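Local coordinates for agglutinin alpha chain (PDB 4R6R), which binds D-galactose and the T-antigen disaccharide Gal-beta1,3-GalNAc as a plant lectin of the jacalin family, and recognises human IgA1, at residues V75-L84 against G121-M129; L17-I25 against Y93-G101. All blocks are in the same frame, centred on the assembly; numbering follows the deposited sequence.

From the N terminus, the chain first passes through residues 17-25, the end of strand 11-19 and the turn into strand 25-34, then, 68 residues later, returns at residues 93-101 to close contact 2. Between these lies the hairpin at residues 75-84, which is joined by residues 121-129 in contact 1 after a further 36 residues, mostly strand. The two closures therefore cross, the segments alternating along the chain. Each joins two of the three antiparallel sheets of the beta-prism fold, and both reach the sheet that holds neighbouring strands 78-88 and 92-97. Arg82 NE bonded to Thr23 O, and Trp123 packed on Ile25, connect the contacts directly.

Contact 1 (V75-L84 against G121-M129); sequences VSGYVVVRSL and GYWLDYFSM. With 147 (4-nitrophenyl beta-D-galactopyranoside), chain I; EDO (1,2-ethanediol), chain L.
The galactose pocket of this jacalin-type lectin is built where the hairpin turn of residues 75-78 meets the loop of residues 121-123 and the start of strand 124-129. Val75 CG1 sits over one face of the Trp123 indole, 3.5 Å from the centroid of the six-membered ring in a CH-pi contact; with chi1 180° this methyl is anti to the backbone N and reaches the ring. Tyr78 turns its flat ring to the sugar, whose C5 lies 3.6 Å above the ring centre, a surface suited to galactose C-H groups. Polar grip comes from the other segment: Trp123 N donates to sugar O6 at 2.8 Å, and Asp125 OD1 accepts from O6 at 2.7 Å. A water donates to both Asp125 OD1 and Val79 O, bridging the two segments. Val81 N donates to Leu124 O at 2.8 Å, almost straight at 173°, while Val81 and Leu124 lie side by side, apolar branches suited to a buried seam. Leu84 CD2 meets Phe127 CE1 at 4.0 Å. Strands 78-84 and 124-129 run at 76° to each other, in different sheets; Leu84 continues onto Phe104 of strand 102-108, and Phe127 onto Val68 of strand 65-75.

Contact 2 (L17-I25 against Y93-G101); sequences LSYNKETAI and YGPYGVTSG
Tyr19 and Tyr96 meet at a slant, their ring planes at 40° and their centroids 5.4 Å apart, where the end of strand 11-19 packs on strand 92-97, an outermost strand of a different sheet of the beta-prism. What lies over a face is the CB of Tyr96, 4.1 Å from the centroid of the Tyr19 ring as a CH-pi contact, while Tyr96 CD1 comes to 3.7 Å from Tyr19 CE1. Tyr19 holds its CG between the backbone N and the carbonyl carbon (chi1 67°), which brings the ring to the 96-97 backbone, its CD2 3.5 Å from Gly97 N. Gly97 suits this place because, at its backbone angles, any side chain would press on the carbonyl O of the residue before. The Leu17 side chain crosses that of Tyr96 at about a right angle, and Ile25 CD1 reaches 3.5 Å from Tyr96 O. Val98 sends CG2 into the turn of residues 20-23, 3.3 Å from Lys21 O. Asn20 shapes that turn, its short carboxamide accepting at OD1 from Glu22 N in an Asx turn. Between the segments the contact is thus one of shape and dispersion, whereas polar bonds within the turn, and Arg82 NE on Thr23 O, hold the turn itself.

Contact 1 (V75-L84 against G121-M129)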
ATOM      1  N   VAL A  75       7.499  11.392 -34.690  1.00 19.98           N
ATOM      2  CA  VAL A  75       7.575  12.782 -35.116  1.00 18.32           C
ATOM      3  C   VAL A  75       9.056  13.116 -35.349  1.00 19.53           C
ATOM      4  O   VAL A  75       9.866  12.925 -34.479  1.00 20.14           O
ATOM      5  CB  VAL A  75       7.005  13.776 -34.057  1.00 18.60           C
ATOM      6  CG1 VAL A  75       7.135  15.205 -34.598  1.00 20.74           C
ATOM      7  CG2 VAL A  75       5.533  13.472 -33.757  1.00 21.01           C
ATOM      8  N   SER A  76       9.409  13.596 -36.565  1.00 20.10           N
ATOM      9  CA  SER A  76      10.796  13.992 -36.903  1.00 22.02           C
ATOM     10  C   SER A  76      11.764  12.822 -36.651  1.00 21.22           C
ATOM     11  O   SER A  76      12.936  13.013 -36.320  1.00 28.19           O
ATOM     12  CB  SER A  76      11.204  15.285 -36.190  1.00 22.16           C
ATOM     13  OG  SER A  76      10.416  16.366 -36.646  1.00 25.59           O
ATOM     14  N   GLY A  77      11.217  11.614 -36.748  1.00 23.52           N
ATOM     15  CA  GLY A  77      12.001  10.372 -36.569  1.00 26.88           C
ATOM     16  C   GLY A  77      12.289   9.982 -35.115  1.00 29.20           C
ATOM     17  O   GLY A  77      13.227   9.214 -34.823  1.00 31.99           O
ATOM     18  N   TYR A  78      11.514  10.538 -34.192  1.00 24.31           N
ATOM     19  CA  TYR A  78      11.611  10.181 -32.762  1.00 23.78           C
ATOM     20  C   TYR A  78      10.257   9.575 -32.406  1.00 22.76           C
ATOM     21  O   TYR A  78       9.185  10.030 -32.908  1.00 23.81           O
ATOM     22  CB  TYR A  78      11.803  11.435 -31.926  1.00 22.64           C
ATOM     23  CG  TYR A  78      13.147  12.109 -32.128  1.00 28.88           C
ATOM     24  CD1 TYR A  78      14.290  11.600 -31.502  1.00 28.66           C
ATOM     25  CD2 TYR A  78      13.276  13.210 -32.965  1.00 24.84           C
ATOM     26  CE1 TYR A  78      15.546  12.205 -31.688  1.00 31.08           C
ATOM     27  CE2 TYR A  78      14.513  13.826 -33.144  1.00 30.94           C
ATOM     28  CZ  TYR A  78      15.637  13.313 -32.504  1.00 31.51           C
ATOM     29  OH  TYR A  78      16.887  13.892 -32.667  1.00 39.11           O
ATOM     30  N   VAL A  79      10.295   8.542 -31.577  1.00 21.49           N
ATOM     31  CA  VAL A  79       9.024   8.032 -31.020  1.00 18.69           C
ATOM     32  C   VAL A  79       8.655   8.885 -29.811  1.00 19.89           C
ATOM     33  O   VAL A  79       9.460   9.075 -28.914  1.00 19.16           O
ATOM     34  CB  VAL A  79       9.161   6.556 -30.550  1.00 21.27           C
ATOM     35  CG1 VAL A  79       7.865   6.086 -29.868  1.00 20.08           C
ATOM     36  CG2 VAL A  79       9.611   5.651 -31.708  1.00 25.79           C
ATOM     37  N   VAL A  80       7.477   9.497 -29.888  1.00 16.32           N
ATOM     38  CA  VAL A  80       7.048  10.470 -28.823  1.00 15.89           C
ATOM     39  C   VAL A  80       5.573  10.212 -28.468  1.00 14.79           C
ATOM     40  O   VAL A  80       4.923   9.412 -29.108  1.00 15.85           O
ATOM     41  CB  VAL A  80       7.283  11.951 -29.273  1.00 14.84           C
ATOM     42  CG1 VAL A  80       8.778  12.163 -29.598  1.00 17.42           C
ATOM     43  CG2 VAL A  80       6.453  12.281 -30.506  1.00 17.33           C
ATOM     44  N   VAL A  81       5.092  10.844 -27.391  1.00 15.00           N
ATOM     45  CA  VAL A  81       3.706  10.758 -27.023  1.00 14.35           C
ATOM     46  C   VAL A  81       2.985  11.837 -27.854  1.00 12.60           C
ATOM     47  O   VAL A  81       3.133  13.035 -27.622  1.00 13.84           O
ATOM     48  CB  VAL A  81       3.557  11.046 -25.531  1.00 13.91           C
ATOM     49  CG1 VAL A  81       2.080  10.998 -25.117  1.00 14.96           C
ATOM     50  CG2 VAL A  81       4.386  10.003 -24.800  1.00 14.68           C
ATOM     51  N   ARG A  82       2.295  11.358 -28.880  1.00 14.31           N
ATOM     52  CA  ARG A  82       1.597  12.221 -29.820  1.00 14.00           C
ATOM     53  C   ARG A  82       0.269  12.793 -29.285  1.00 14.87           C
ATOM     54  O   ARG A  82      -0.087  13.902 -29.658  1.00 14.78           O
ATOM     55  CB  ARG A  82       1.333  11.506 -31.142  1.00 15.34           C
ATOM     56  CG  ARG A  82       2.673  11.192 -31.845  1.00 18.24           C
ATOM     57  CD  ARG A  82       2.521  10.983 -33.335  1.00 24.09           C
ATOM     58  NE  ARG A  82       2.358  12.322 -33.941  1.00 22.47           N
ATOM     59  CZ  ARG A  82       2.017  12.510 -35.215  1.00 25.30           C
ATOM     60  NH1 ARG A  82       1.808  11.456 -36.022  1.00 29.16           N
ATOM     61  NH2 ARG A  82       1.880  13.719 -35.663  1.00 23.95           N
ATOM     62  N   SER A  83      -0.457  12.073 -28.387  1.00 13.61           N
ATOM     63  CA  SER A  83      -1.670  12.604 -27.834  1.00 14.89           C
ATOM     64  C   SER A  83      -1.854  12.038 -26.445  1.00 14.56           C
ATOM     65  O   SER A  83      -1.356  10.978 -26.125  1.00 14.38           O
ATOM     66  CB  SER A  83      -2.874  12.198 -28.725  1.00 18.34           C
ATOM     67  OG  SER A  83      -4.129  12.611 -28.303  1.00 28.50           O
ATOM     68  N   LEU A  84      -2.621  12.789 -25.680  1.00 13.87           N
ATOM     69  CA  LEU A  84      -3.110  12.355 -24.336  1.00 13.34           C
ATOM     70  C   LEU A  84      -4.556  12.723 -24.203  1.00 14.47           C
ATOM     71  O   LEU A  84      -5.024  13.812 -24.633  1.00 14.56           O
ATOM     72  CB  LEU A  84      -2.363  13.052 -23.205  1.00 13.35           C
ATOM     73  CG  LEU A  84      -0.909  12.643 -23.092  1.00 13.26           C
ATOM     74  CD1 LEU A  84      -0.153  13.595 -22.148  1.00 15.49           C
ATOM     75  CD2 LEU A  84      -0.816  11.207 -22.547  1.00 15.69           C
ATOM     76  N   GLY A 121      11.908  16.319 -24.792  1.00 15.03           N
ATOM     77  CA  GLY A 121      12.931  16.939 -25.678  1.00 16.86           C
ATOM     78  C   GLY A 121      12.204  18.009 -26.501  1.00 15.20           C
ATOM     79  O   GLY A 121      11.604  18.961 -25.959  1.00 16.15           O
ATOM     80  N   TYR A 122      12.154  17.865 -27.845  1.00 14.91           N
ATOM     81  CA  TYR A 122      11.207  18.722 -28.615  1.00 16.73           C
ATOM     82  C   TYR A 122       9.770  18.388 -28.153  1.00 15.70           C
ATOM     83  O   TYR A 122       8.874  19.259 -28.126  1.00 15.42           O
ATOM     84  CB  TYR A 122      11.358  18.445 -30.140  1.00 18.10           C
ATOM     85  CG  TYR A 122      12.565  19.140 -30.794  1.00 20.11           C
ATOM     86  CD1 TYR A 122      13.658  19.526 -30.065  1.00 18.73           C
ATOM     87  CD2 TYR A 122      12.506  19.502 -32.138  1.00 23.75           C
ATOM     88  CE1 TYR A 122      14.750  20.167 -30.638  1.00 21.38           C
ATOM     89  CE2 TYR A 122      13.576  20.187 -32.725  1.00 25.03           C
ATOM     90  CZ  TYR A 122      14.674  20.494 -31.963  1.00 25.40           C
ATOM     91  OH  TYR A 122      15.751  21.169 -32.520  1.00 27.11           O
ATOM     92  N   TRP A 123       9.546  17.087 -27.940  1.00 15.57           N
ATOM     93  CA  TRP A 123       8.192  16.605 -27.508  1.00 14.10           C
ATOM     94  C   TRP A 123       8.356  15.715 -26.265  1.00 13.96           C
ATOM     95  O   TRP A 123       9.456  15.295 -25.890  1.00 14.66           O
ATOM     96  CB  TRP A 123       7.406  15.877 -28.619  1.00 14.51           C
ATOM     97  CG  TRP A 123       7.358  16.779 -29.806  1.00 14.12           C
ATOM     98  CD1 TRP A 123       6.562  17.911 -29.976  1.00 17.05           C
ATOM     99  CD2 TRP A 123       8.268  16.735 -30.961  1.00 15.76           C
ATOM    100  NE1 TRP A 123       6.911  18.534 -31.172  1.00 16.36           N
ATOM    101  CE2 TRP A 123       7.910  17.851 -31.798  1.00 16.87           C
ATOM    102  CE3 TRP A 123       9.339  15.918 -31.335  1.00 15.75           C
ATOM    103  CZ2 TRP A 123       8.595  18.140 -33.008  1.00 16.76           C
ATOM    104  CZ3 TRP A 123       9.988  16.187 -32.575  1.00 18.75           C
ATOM    105  CH2 TRP A 123       9.619  17.275 -33.363  1.00 18.22           C
ATOM    106  N   LEU A 124       7.203  15.396 -25.638  1.00 14.30           N
ATOM    107  CA  LEU A 124       7.152  14.412 -24.561  1.00 14.92           C
ATOM    108  C   LEU A 124       7.581  13.063 -25.174  1.00 13.58           C
ATOM    109  O   LEU A 124       6.899  12.489 -25.997  1.00 14.35           O
ATOM    110  CB  LEU A 124       5.720  14.345 -24.016  1.00 14.03           C
ATOM    111  CG  LEU A 124       5.496  13.316 -22.849  1.00 11.83           C
ATOM    112  CD1 LEU A 124       6.391  13.588 -21.660  1.00 13.32           C
ATOM    113  CD2 LEU A 124       3.990  13.351 -22.482  1.00 13.15           C
ATOM    114  N   ASP A 125       8.711  12.569 -24.701  1.00 14.60           N
ATOM    115  CA  ASP A 125       9.263  11.330 -25.239  1.00 15.41           C
ATOM    116  C   ASP A 125       8.596  10.112 -24.656  1.00 14.29           C
ATOM    117  O   ASP A 125       8.290   9.185 -25.372  1.00 15.71           O
ATOM    118  CB  ASP A 125      10.774  11.235 -24.931  1.00 17.03           C
ATOM    119  CG  ASP A 125      11.578  12.443 -25.470  1.00 19.35           C
ATOM    120  OD1 ASP A 125      11.420  12.686 -26.688  1.00 19.52           O
ATOM    121  OD2 ASP A 125      12.276  13.135 -24.677  1.00 23.36           O
ATOM    122  N   TYR A 126       8.373  10.144 -23.326  1.00 14.36           N
ATOM    123  CA  TYR A 126       7.802   8.975 -22.669  1.00 14.14           C
ATOM    124  C   TYR A 126       7.388   9.514 -21.320  1.00 12.36           C
ATOM    125  O   TYR A 126       7.876  10.558 -20.851  1.00 13.25           O
ATOM    126  CB  TYR A 126       8.794   7.745 -22.580  1.00 15.79           C
ATOM    127  CG  TYR A 126      10.048   8.014 -21.852  1.00 16.30           C
ATOM    128  CD1 TYR A 126      10.095   8.078 -20.453  1.00 17.87           C
ATOM    129  CD2 TYR A 126      11.265   8.196 -22.572  1.00 20.23           C
ATOM    130  CE1 TYR A 126      11.281   8.378 -19.788  1.00 19.70           C
ATOM    131  CE2 TYR A 126      12.454   8.485 -21.916  1.00 21.28           C
ATOM    132  CZ  TYR A 126      12.471   8.566 -20.539  1.00 20.61           C
ATOM    133  OH  TYR A 126      13.670   8.844 -19.911  1.00 27.21           O
ATOM    134  N   PHE A 127       6.531   8.716 -20.663  1.00 14.57           N
ATOM    135  CA  PHE A 127       6.190   9.015 -19.265  1.00 13.59           C
ATOM    136  C   PHE A 127       5.722   7.762 -18.562  1.00 12.99           C
ATOM    137  O   PHE A 127       5.388   6.748 -19.210  1.00 12.94           O
ATOM    138  CB  PHE A 127       5.088  10.103 -19.161  1.00 14.24           C
ATOM    139  CG  PHE A 127       3.701   9.609 -19.498  1.00 13.23           C
ATOM    140  CD1 PHE A 127       3.309   9.383 -20.806  1.00 14.66           C
ATOM    141  CD2 PHE A 127       2.754   9.326 -18.510  1.00 14.14           C
ATOM    142  CE1 PHE A 127       2.047   8.858 -21.117  1.00 15.01           C
ATOM    143  CE2 PHE A 127       1.485   8.896 -18.826  1.00 16.85           C
ATOM    144  CZ  PHE A 127       1.104   8.594 -20.124  1.00 16.80           C
ATOM    145  N   SER A 128       5.822   7.835 -17.228  1.00 12.50           N
ATOM    146  CA  SER A 128       5.287   6.799 -16.345  1.00 13.43           C
ATOM    147  C   SER A 128       4.450   7.473 -15.274  1.00 12.93           C
ATOM    148  O   SER A 128       4.546   8.688 -15.057  1.00 13.22           O
ATOM    149  CB  SER A 128       6.396   6.027 -15.702  1.00 14.09           C
ATOM    150  OG  SER A 128       7.244   5.409 -16.698  1.00 15.20           O
ATOM    151  N   MET A 129       3.647   6.679 -14.542  1.00 12.64           N
ATOM    152  CA  MET A 129       2.757   7.187 -13.511  1.00 12.96           C
ATOM    153  C   MET A 129       2.949   6.392 -12.208  1.00 12.65           C
ATOM    154  O   MET A 129       3.048   5.152 -12.219  1.00 13.52           O
ATOM    155  CB  MET A 129       1.337   7.079 -13.955  1.00 13.94           C
ATOM    156  CG  MET A 129       1.069   8.000 -15.177  1.00 13.51           C
ATOM    157  SD  MET A 129      -0.626   8.040 -15.707  1.00 16.61           S
ATOM    158  CE  MET A 129      -0.784   6.453 -16.488  1.00 22.65           C
TER
HETATM  159  C1  147 I 201      15.511  15.883 -29.261  1.00 34.40           C
HETATM  160  C2  147 I 201      16.348  15.004 -28.290  1.00 34.24           C
HETATM  161  O2  147 I 201      17.779  15.052 -28.559  1.00 37.62           O
HETATM  162  C3  147 I 201      15.883  13.537 -28.323  1.00 32.60           C
HETATM  163  O3  147 I 201      16.557  12.833 -27.259  1.00 34.36           O
HETATM  164  C4  147 I 201      14.299  13.493 -28.133  1.00 28.15           C
HETATM  165  O4  147 I 201      14.096  13.972 -26.820  1.00 25.33           O
HETATM  166  C5  147 I 201      13.612  14.481 -29.188  1.00 27.24           C
HETATM  167  C6  147 I 201      12.086  14.300 -29.359  1.00 24.21           C
HETATM  168  O6  147 I 201      11.335  14.903 -28.284  1.00 19.08           O
HETATM  169  O5  147 I 201      14.035  15.852 -28.964  1.00 26.49           O
HETATM  170  O1  147 I 201      16.111  17.203 -29.247  1.00 39.24           O
HETATM  171  C1  EDO L 204       7.085  17.366 -38.800  1.00 49.50           C
HETATM  172  O1  EDO L 204       8.321  16.734 -38.409  1.00 46.28           O
HETATM  173  C2  EDO L 204       7.030  18.783 -38.240  1.00 48.95           C
HETATM  174  O2  EDO L 204       7.674  18.812 -36.960  1.00 44.81           O
HETATM  175  O   HOH W   1      11.758  10.509 -28.350  1.00 22.00           O

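Contact 2 (L17-I25 against Y93-G101)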
ATOM      1  N   LEU A  17      -0.642  21.408 -19.663  1.00 12.50           N
ATOM      2  CA  LEU A  17       0.192  20.824 -20.708  1.00 12.77           C
ATOM      3  C   LEU A  17       0.008  21.644 -21.982  1.00 13.81           C
ATOM      4  O   LEU A  17      -0.873  22.546 -22.063  1.00 15.14           O
ATOM      5  CB  LEU A  17      -0.106  19.338 -20.934  1.00 13.15           C
ATOM      6  CG  LEU A  17      -1.499  19.008 -21.487  1.00 12.99           C
ATOM      7  CD1 LEU A  17      -1.533  19.157 -23.011  1.00 16.24           C
ATOM      8  CD2 LEU A  17      -1.824  17.554 -21.167  1.00 15.46           C
ATOM      9  N   SER A  18       0.956  21.467 -22.885  1.00 13.97           N
ATOM     10  CA  SER A  18       0.801  22.122 -24.181  1.00 14.32           C
ATOM     11  C   SER A  18       0.896  21.083 -25.249  1.00 12.22           C
ATOM     12  O   SER A  18       1.448  20.004 -25.064  1.00 13.51           O
ATOM     13  CB  SER A  18       1.740  23.275 -24.328  1.00 14.61           C
ATOM     14  OG  SER A  18       3.072  22.801 -24.560  1.00 16.57           O
ATOM     15  N   TYR A  19       0.330  21.394 -26.424  1.00 13.49           N
ATOM     16  CA  TYR A  19       0.291  20.452 -27.533  1.00 12.44           C
ATOM     17  C   TYR A  19       0.182  21.163 -28.843  1.00 13.83           C
ATOM     18  O   TYR A  19      -0.073  22.359 -28.915  1.00 13.49           O
ATOM     19  CB  TYR A  19      -0.946  19.515 -27.378  1.00 15.11           C
ATOM     20  CG  TYR A  19      -2.272  20.258 -27.543  1.00 13.91           C
ATOM     21  CD1 TYR A  19      -2.853  20.871 -26.443  1.00 14.71           C
ATOM     22  CD2 TYR A  19      -2.935  20.396 -28.794  1.00 15.26           C
ATOM     23  CE1 TYR A  19      -4.028  21.612 -26.568  1.00 16.85           C
ATOM     24  CE2 TYR A  19      -4.127  21.113 -28.895  1.00 18.03           C
ATOM     25  CZ  TYR A  19      -4.654  21.678 -27.754  1.00 17.32           C
ATOM     26  OH  TYR A  19      -5.857  22.424 -27.820  1.00 21.67           O
ATOM     27  N   ASN A  20       0.499  20.407 -29.895  1.00 14.31           N
ATOM     28  CA  ASN A  20       0.393  20.946 -31.270  1.00 13.90           C
ATOM     29  C   ASN A  20      -0.463  19.928 -32.034  1.00 15.10           C
ATOM     30  O   ASN A  20      -0.239  18.728 -31.945  1.00 14.75           O
ATOM     31  CB  ASN A  20       1.799  21.103 -31.818  1.00 15.96           C
ATOM     32  CG  ASN A  20       1.843  21.779 -33.179  1.00 16.82           C
ATOM     33  OD1 ASN A  20       1.236  21.292 -34.111  1.00 18.69           O
ATOM     34  ND2 ASN A  20       2.676  22.846 -33.317  1.00 19.99           N
ATOM     35  N   LYS A  21      -1.467  20.443 -32.784  1.00 15.17           N
ATOM     36  CA  LYS A  21      -2.382  19.611 -33.487  1.00 15.87           C
ATOM     37  C   LYS A  21      -1.781  18.955 -34.748  1.00 16.79           C
ATOM     38  O   LYS A  21      -2.456  18.174 -35.383  1.00 17.79           O
ATOM     39  CB  LYS A  21      -3.610  20.463 -33.883  1.00 16.98           C
ATOM     40  CG  LYS A  21      -4.366  21.054 -32.687  1.00 19.39           C
ATOM     41  CD  LYS A  21      -5.505  21.920 -33.252  1.00 18.60           C
ATOM     42  CE  LYS A  21      -6.367  22.433 -32.069  1.00 18.97           C
ATOM     43  NZ  LYS A  21      -7.440  23.329 -32.585  1.00 20.63           N
ATOM     44  N   GLU A  22      -0.510  19.229 -35.046  1.00 17.51           N
ATOM     45  CA  GLU A  22       0.163  18.541 -36.111  1.00 18.06           C
ATOM     46  C   GLU A  22       1.302  17.707 -35.642  1.00 18.85           C
ATOM     47  O   GLU A  22       1.830  16.912 -36.452  1.00 18.00           O
ATOM     48  CB  GLU A  22       0.650  19.473 -37.227  1.00 21.74           C
ATOM     49  CG  GLU A  22      -0.526  20.233 -37.878  1.00 22.02           C
ATOM     50  CD  GLU A  22      -0.138  21.013 -39.113  1.00 31.70           C
ATOM     51  OE1 GLU A  22       1.071  20.986 -39.443  1.00 29.72           O
ATOM     52  OE2 GLU A  22      -1.011  21.698 -39.713  1.00 32.39           O
ATOM     53  N   THR A  23       1.675  17.791 -34.351  1.00 17.27           N
ATOM     54  CA  THR A  23       2.852  16.987 -33.937  1.00 15.65           C
ATOM     55  C   THR A  23       2.544  16.105 -32.729  1.00 14.44           C
ATOM     56  O   THR A  23       2.248  14.930 -32.908  1.00 15.50           O
ATOM     57  CB  THR A  23       4.086  17.870 -33.697  1.00 17.29           C
ATOM     58  OG1 THR A  23       3.788  18.944 -32.801  1.00 16.66           O
ATOM     59  CG2 THR A  23       4.550  18.521 -35.056  1.00 18.68           C
ATOM     60  N   ALA A  24       2.673  16.671 -31.541  1.00 13.95           N
ATOM     61  CA  ALA A  24       2.661  15.846 -30.328  1.00 13.22           C
ATOM     62  C   ALA A  24       2.503  16.761 -29.086  1.00 14.00           C
ATOM     63  O   ALA A  24       2.336  18.008 -29.198  1.00 13.62           O
ATOM     64  CB  ALA A  24       3.976  15.039 -30.266  1.00 14.00           C
ATOM     65  N   ILE A  25       2.579  16.116 -27.904  1.00 12.73           N
ATOM     66  CA  ILE A  25       2.586  16.848 -26.648  1.00 13.22           C
ATOM     67  C   ILE A  25       3.924  17.524 -26.448  1.00 12.60           C
ATOM     68  O   ILE A  25       5.002  16.955 -26.748  1.00 13.56           O
ATOM     69  CB  ILE A  25       2.303  15.861 -25.463  1.00 14.20           C
ATOM     70  CG1 ILE A  25       1.005  15.089 -25.726  1.00 13.94           C
ATOM     71  CG2 ILE A  25       2.409  16.553 -24.094  1.00 13.15           C
ATOM     72  CD1 ILE A  25      -0.223  16.011 -25.647  1.00 14.80           C
ATOM     73  N   TYR A  93     -11.157  15.063 -20.812  1.00 16.72           N
ATOM     74  CA  TYR A  93     -10.355  16.197 -21.254  1.00 16.28           C
ATOM     75  C   TYR A  93      -9.442  15.680 -22.341  1.00 15.52           C
ATOM     76  O   TYR A  93      -8.573  14.781 -22.104  1.00 15.45           O
ATOM     77  CB  TYR A  93      -9.471  16.669 -20.084  1.00 17.79           C
ATOM     78  CG  TYR A  93     -10.277  17.133 -18.891  1.00 16.54           C
ATOM     79  CD1 TYR A  93     -10.643  16.245 -17.866  1.00 16.24           C
ATOM     80  CD2 TYR A  93     -10.653  18.458 -18.750  1.00 17.76           C
ATOM     81  CE1 TYR A  93     -11.376  16.661 -16.755  1.00 18.53           C
ATOM     82  CE2 TYR A  93     -11.415  18.868 -17.657  1.00 18.05           C
ATOM     83  CZ  TYR A  93     -11.730  17.964 -16.638  1.00 16.77           C
ATOM     84  OH  TYR A  93     -12.492  18.316 -15.546  1.00 20.09           O
ATOM     85  N   GLY A  94      -9.578  16.219 -23.564  1.00 15.38           N
ATOM     86  CA  GLY A  94      -8.794  15.801 -24.708  1.00 15.66           C
ATOM     87  C   GLY A  94      -9.674  14.986 -25.688  1.00 20.64           C
ATOM     88  O   GLY A  94     -10.906  14.921 -25.549  1.00 22.49           O
ATOM     89  N   PRO A  95      -9.070  14.406 -26.718  1.00 20.26           N
ATOM     90  CA  PRO A  95      -7.631  14.341 -26.904  1.00 18.26           C
ATOM     91  C   PRO A  95      -6.930  15.639 -27.259  1.00 17.02           C
ATOM     92  O   PRO A  95      -7.467  16.526 -27.949  1.00 19.33           O
ATOM     93  CB  PRO A  95      -7.469  13.383 -28.060  1.00 20.11           C
ATOM     94  CG  PRO A  95      -8.737  13.579 -28.874  1.00 24.16           C
ATOM     95  CD  PRO A  95      -9.794  13.652 -27.779  1.00 21.57           C
ATOM     96  N   TYR A  96      -5.747  15.747 -26.710  1.00 14.82           N
ATOM     97  CA  TYR A  96      -4.786  16.851 -27.026  1.00 15.12           C
ATOM     98  C   TYR A  96      -3.671  16.271 -27.850  1.00 15.66           C
ATOM     99  O   TYR A  96      -3.081  15.266 -27.466  1.00 17.65           O
ATOM    100  CB  TYR A  96      -4.210  17.433 -25.735  1.00 15.28           C
ATOM    101  CG  TYR A  96      -5.302  17.897 -24.812  1.00 16.45           C
ATOM    102  CD1 TYR A  96      -6.127  18.966 -25.169  1.00 14.39           C
ATOM    103  CD2 TYR A  96      -5.528  17.232 -23.591  1.00 15.42           C
ATOM    104  CE1 TYR A  96      -7.156  19.400 -24.322  1.00 15.92           C
ATOM    105  CE2 TYR A  96      -6.517  17.644 -22.744  1.00 15.80           C
ATOM    106  CZ  TYR A  96      -7.322  18.738 -23.123  1.00 15.64           C
ATOM    107  OH  TYR A  96      -8.338  19.104 -22.258  1.00 16.78           O
ATOM    108  N   GLY A  97      -3.302  16.913 -28.968  1.00 15.31           N
ATOM    109  CA  GLY A  97      -2.181  16.452 -29.812  1.00 14.47           C
ATOM    110  C   GLY A  97      -2.747  15.777 -31.052  1.00 15.47           C
ATOM    111  O   GLY A  97      -3.828  16.192 -31.582  1.00 19.98           O
ATOM    112  N   VAL A  98      -2.103  14.723 -31.500  1.00 16.17           N
ATOM    113  CA  VAL A  98      -2.470  14.036 -32.711  1.00 15.78           C
ATOM    114  C   VAL A  98      -2.779  12.581 -32.388  1.00 17.86           C
ATOM    115  O   VAL A  98      -1.888  11.838 -31.870  1.00 17.29           O
ATOM    116  CB  VAL A  98      -1.324  14.098 -33.744  1.00 17.54           C
ATOM    117  CG1 VAL A  98      -1.649  13.276 -34.991  1.00 21.01           C
ATOM    118  CG2 VAL A  98      -1.025  15.543 -34.081  1.00 21.37           C
ATOM    119  N   THR A  99      -3.992  12.170 -32.727  1.00 18.32           N
ATOM    120  CA  THR A  99      -4.380  10.796 -32.404  1.00 19.18           C
ATOM    121  C   THR A  99      -3.993   9.800 -33.484  1.00 21.12           C
ATOM    122  O   THR A  99      -4.864   9.183 -34.113  1.00 26.19           O
ATOM    123  CB  THR A  99      -5.875  10.739 -32.085  1.00 20.88           C
ATOM    124  OG1 THR A  99      -6.607  11.413 -33.142  1.00 21.46           O
ATOM    125  CG2 THR A  99      -6.170  11.479 -30.765  1.00 22.07           C
ATOM    126  N   SER A 100      -2.695   9.661 -33.644  1.00 20.77           N
ATOM    127  CA  SER A 100      -2.132   8.809 -34.676  1.00 23.16           C
ATOM    128  C   SER A 100      -1.003   8.043 -34.096  1.00 21.11           C
ATOM    129  O   SER A 100      -0.247   8.546 -33.263  1.00 23.49           O
ATOM    130  CB  SER A 100      -1.515   9.674 -35.792  1.00 25.21           C
ATOM    131  OG  SER A 100      -2.573  10.145 -36.593  1.00 33.36           O
ATOM    132  N   GLY A 101      -0.895   6.804 -34.574  1.00 21.24           N
ATOM    133  CA  GLY A 101       0.196   5.929 -34.257  1.00 20.26           C
ATOM    134  C   GLY A 101      -0.300   4.726 -33.466  1.00 20.02           C
ATOM    135  O   GLY A 101      -1.312   4.128 -33.825  1.00 21.33           O
TER